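Local coordinates for clavulanic acid biosynthesis oligopeptide binding protein 2 (Streptomyces clavuligerus, PDB 2WOL) that probably binds oligopeptides as an extracellular solute-binding protein associated with the biosynthesis of clavulanic acid, at residues 16-19 with 20-23; 288-291 with 292-295. All blocks are in the same frame, centred on the assembly; numbering follows the deposited sequence.

Contact 1 (16-19 with 20-23); sequences GWDA and GVGA
The type I beta turn from Asp18 to Val21 is closed by a single backbone bond: Val21 N donates to Asp18 O at 3.0 Å with an N-H...O angle of 159°. Gly20 N comes almost as near, 3.1 Å from Asp18 O, yet its angle is poor and no bond forms; it is taken by Asp297 OD1 instead. A type II turn from Gly16 to Ala19, closed by Ala19 N on Gly16 O at 3.1 Å, shares Asp18 and Ala19 with the first. The positive phi of Asp18, 64°, suits its place as third residue of the type II turn.

These overlapping turns belong to the N-terminal loop that precedes strand 34-39 of a periplasmic-binding-protein type fold. Backbone bonds from Asp18 to Thr296 and from Gly20 to Val544 lay the loop against strand 296-297 and against strand 544-545.

Between side chains the contact is slight. Asp18 and Val21 cross obliquely, with OD1 of Asp18 3.5 Å from CG2 of Val21. Val21 holds CG1 anti to the backbone N (chi1 -180°), which places CG2 beside that N and on the side of the aspartate. The carboxylate has its polar partner outside the turn, where OD1 accepts a hydrogen bond from Asn298 N, while the same oxygen stands 4.1 Å above one face of the Trp17 ring, toward the rim. Farther along, Ala23 directs CB to Ala19 O at 3.5 Å. The carbonyl oxygens of Ala19 and Ala23 also lie 3.5 Å apart, an approach of two acceptors with no bond between them.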
loop_
_atom_site.group_PDB
_atom_site.type_symbol
_atom_site.label_atom_id
_atom_site.label_comp_id
_atom_site.label_asym_id
_atom_site.label_seq_id
_atom_site.Cartn_x
_atom_site.Cartn_y
_atom_site.Cartn_z
ATOM N N GLY A 16 13.210 -20.605 -11.767
ATOM C CA GLY A 16 13.224 -19.801 -12.986
ATOM C C GLY A 16 12.802 -18.362 -12.768
ATOM O O GLY A 16 12.050 -18.060 -11.839
ATOM N N TRP A 17 13.291 -17.477 -13.633
ATOM C CA TRP A 17 12.904 -16.069 -13.642
ATOM C C TRP A 17 11.382 -15.914 -13.596
ATOM O O TRP A 17 10.665 -16.544 -14.379
ATOM C CB TRP A 17 13.463 -15.410 -14.906
ATOM C CG TRP A 17 13.122 -13.965 -15.083
ATOM C CD1 TRP A 17 12.115 -13.450 -15.840
ATOM C CD2 TRP A 17 13.810 -12.844 -14.513
ATOM N NE1 TRP A 17 12.121 -12.076 -15.770
ATOM C CE2 TRP A 17 13.154 -11.678 -14.963
ATOM C CE3 TRP A 17 14.916 -12.714 -13.661
ATOM C CZ2 TRP A 17 13.567 -10.391 -14.588
ATOM C CZ3 TRP A 17 15.330 -11.435 -13.289
ATOM C CH2 TRP A 17 14.652 -10.291 -13.753
ATOM N N ASP A 18 10.905 -15.089 -12.659
ATOM C CA ASP A 18 9.476 -14.771 -12.504
ATOM C C ASP A 18 8.567 -15.947 -12.115
ATOM O O ASP A 18 7.341 -15.822 -12.183
ATOM C CB ASP A 18 8.914 -14.078 -13.761
ATOM C CG ASP A 18 8.945 -12.560 -13.667
ATOM O OD1 ASP A 18 9.427 -12.008 -12.655
ATOM O OD2 ASP A 18 8.467 -11.906 -14.620
ATOM N N ALA A 19 9.154 -17.065 -11.688
ATOM C CA ALA A 19 8.369 -18.254 -11.341
ATOM C C ALA A 19 7.381 -18.007 -10.196
ATOM O O ALA A 19 6.353 -18.685 -10.097
ATOM C CB ALA A 19 9.285 -19.424 -11.018
ATOM N N GLY A 20 7.705 -17.039 -9.337
ATOM C CA GLY A 20 6.851 -16.684 -8.198
ATOM C C GLY A 20 5.848 -15.579 -8.481
ATOM O O GLY A 20 5.173 -15.103 -7.564
ATOM N N VAL A 21 5.762 -15.156 -9.739
ATOM C CA VAL A 21 4.826 -14.111 -10.150
ATOM C C VAL A 21 3.638 -14.767 -10.840
ATOM O O VAL A 21 3.762 -15.269 -11.958
ATOM C CB VAL A 21 5.495 -13.070 -11.093
ATOM C CG1 VAL A 21 4.501 -11.981 -11.506
ATOM C CG2 VAL A 21 6.716 -12.447 -10.434
ATOM N N GLY A 22 2.494 -14.777 -10.162
ATOM C CA GLY A 22 1.290 -15.422 -10.690
ATOM C C GLY A 22 1.246 -16.919 -10.449
ATOM O O GLY A 22 0.309 -17.595 -10.879
ATOM N N ALA A 23 2.258 -17.437 -9.754
ATOM C CA ALA A 23 2.372 -18.866 -9.481
ATOM C C ALA A 23 3.182 -19.125 -8.216
ATOM O O ALA A 23 3.885 -18.237 -7.722
ATOM C CB ALA A 23 2.988 -19.602 -10.682
#

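Contact 2 (288-291 with 292-295)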
loop_
_atom_site.group_PDB
_atom_site.type_symbol
_atom_site.label_atom_id
_atom_site.label_comp_id
_atom_site.label_asym_id
_atom_site.label_seq_id
_atom_site.Cartn_x
_atom_site.Cartn_y
_atom_site.Cartn_z
ATOM N N ALA A 288 22.229 -10.615 -14.394
ATOM C CA ALA A 288 23.246 -10.981 -15.386
ATOM C C ALA A 288 23.690 -12.440 -15.286
ATOM O O ALA A 288 24.186 -13.004 -16.263
ATOM C CB ALA A 288 24.450 -10.049 -15.289
ATOM N N ASP A 289 23.519 -13.039 -14.108
ATOM C CA ASP A 289 23.929 -14.421 -13.866
ATOM C C ASP A 289 22.751 -15.366 -14.075
ATOM O O ASP A 289 21.690 -15.183 -13.478
ATOM C CB ASP A 289 24.486 -14.573 -12.449
ATOM C CG ASP A 289 25.074 -15.947 -12.199
ATOM O OD1 ASP A 289 24.390 -16.783 -11.569
ATOM O OD2 ASP A 289 26.215 -16.197 -12.645
ATOM N N GLU A 290 22.948 -16.380 -14.916
ATOM C CA GLU A 290 21.870 -17.296 -15.296
ATOM C C GLU A 290 21.315 -18.084 -14.105
ATOM O O GLU A 290 20.106 -18.305 -14.016
ATOM C CB GLU A 290 22.330 -18.235 -16.424
ATOM C CG GLU A 290 21.210 -19.016 -17.134
ATOM C CD GLU A 290 20.275 -18.153 -17.994
ATOM O OE1 GLU A 290 20.614 -16.991 -18.323
ATOM O OE2 GLU A 290 19.188 -18.657 -18.353
ATOM N N VAL A 291 22.193 -18.493 -13.194
ATOM C CA VAL A 291 21.762 -19.182 -11.978
ATOM C C VAL A 291 20.984 -18.226 -11.063
ATOM O O VAL A 291 19.901 -18.566 -10.587
ATOM C CB VAL A 291 22.945 -19.846 -11.228
ATOM C CG1 VAL A 291 22.479 -20.446 -9.909
ATOM C CG2 VAL A 291 23.589 -20.928 -12.094
ATOM N N LEU A 292 21.525 -17.031 -10.840
ATOM C CA LEU A 292 20.856 -16.033 -9.999
ATOM C C LEU A 292 19.508 -15.556 -10.558
ATOM O O LEU A 292 18.565 -15.325 -9.795
ATOM C CB LEU A 292 21.786 -14.848 -9.711
ATOM C CG LEU A 292 23.020 -15.125 -8.836
ATOM C CD1 LEU A 292 23.780 -13.832 -8.581
ATOM C CD2 LEU A 292 22.665 -15.805 -7.515
ATOM N N ARG A 293 19.415 -15.428 -11.881
ATOM C CA ARG A 293 18.157 -15.076 -12.549
ATOM C C ARG A 293 17.035 -16.049 -12.196
ATOM O O ARG A 293 15.878 -15.649 -12.049
ATOM C CB ARG A 293 18.332 -15.064 -14.067
ATOM C CG ARG A 293 18.962 -13.810 -14.625
ATOM C CD ARG A 293 18.924 -13.833 -16.148
ATOM N NE ARG A 293 17.580 -13.579 -16.662
ATOM C CZ ARG A 293 17.057 -12.367 -16.827
ATOM N NH1 ARG A 293 17.766 -11.284 -16.522
ATOM N NH2 ARG A 293 15.826 -12.232 -17.299
ATOM N N SER A 294 17.390 -17.325 -12.062
ATOM C CA SER A 294 16.423 -18.375 -11.771
ATOM C C SER A 294 15.851 -18.271 -10.352
ATOM O O SER A 294 14.849 -18.916 -10.038
ATOM C CB SER A 294 17.037 -19.757 -12.024
ATOM O OG SER A 294 17.942 -20.123 -10.999
ATOM N N HIS A 295 16.495 -17.453 -9.518
ATOM C CA HIS A 295 16.076 -17.227 -8.131
ATOM C C HIS A 295 15.414 -15.860 -7.943
ATOM O O HIS A 295 15.213 -15.420 -6.811
ATOM C CB HIS A 295 17.281 -17.317 -7.183
ATOM C CG HIS A 295 18.020 -18.618 -7.247
ATOM N ND1 HIS A 295 17.455 -19.813 -6.864
ATOM C CD2 HIS A 295 19.287 -18.906 -7.627
ATOM C CE1 HIS A 295 18.338 -20.785 -7.013
ATOM N NE2 HIS A 295 19.459 -20.261 -7.476
#
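Val291 O comes obliquely to the His295 imidazole, 3.0 Å from CD2, while Ser294 OG sits over the centre of one face, 3.8 Å above the ring plane. Val291, side by side with the histidine, brings CG1 to 3.9 Å from His295 NE2, whose main polar partner is Thr12 O. The serine hydroxyl, turned between its backbone N and carbonyl carbon (chi1 75°), donates to Val291 O over a short 2.5 Å, in the carbonyl plane and on a lone pair; it also bonds to Gly14 N.

At the other end of the one-turn helix 290-293, Asp289 is the N-cap. OD1 uses its anti lone pair to accept from Leu292 N at 3.0 Å (160°), and Leu292 CG packs 3.5 Å from the same oxygen. Asp289 O takes Arg293 N at 2.8 Å, whereas Ser294 N gives only weak bonds, to Glu290 O and Val291 O.

The carboxylate plane of Glu290 and the guanidinium plane of Arg293 are 23° apart, but Glu290 OE1 and Arg293 NE are separated by 4.9 Å, and Arg293 NH1 bonds to Thr287 O. Any attraction is probably weak and long-range, not a salt bridge, and side-chain bonds at both ends supplement the sparse backbone bonding of this short helix.

Contact 1 is a surface contact of the N-terminal loop, without regular secondary structure; contact 2 is partly buried, with Leu292, Ser294 and His295 buried, and is built on helix 290-293. Their centres lie 13 Å apart, and they meet where Gly16 N comes 2.9 Å from Ser294 O, a probable hydrogen bond, and where Trp17 CE3 packs 3.5 Å from Arg293 O. Trp17 also makes a cation-pi contact with Arg293. Arg535 joins both, through Gly16 O and Ser294 O. In contact 1 the local bonding is backbone to backbone and the aspartate finds its partner beyond the two segments, at Asn298; in contact 2 the side chains of an aspartate and a serine add bonds to those of the backbone.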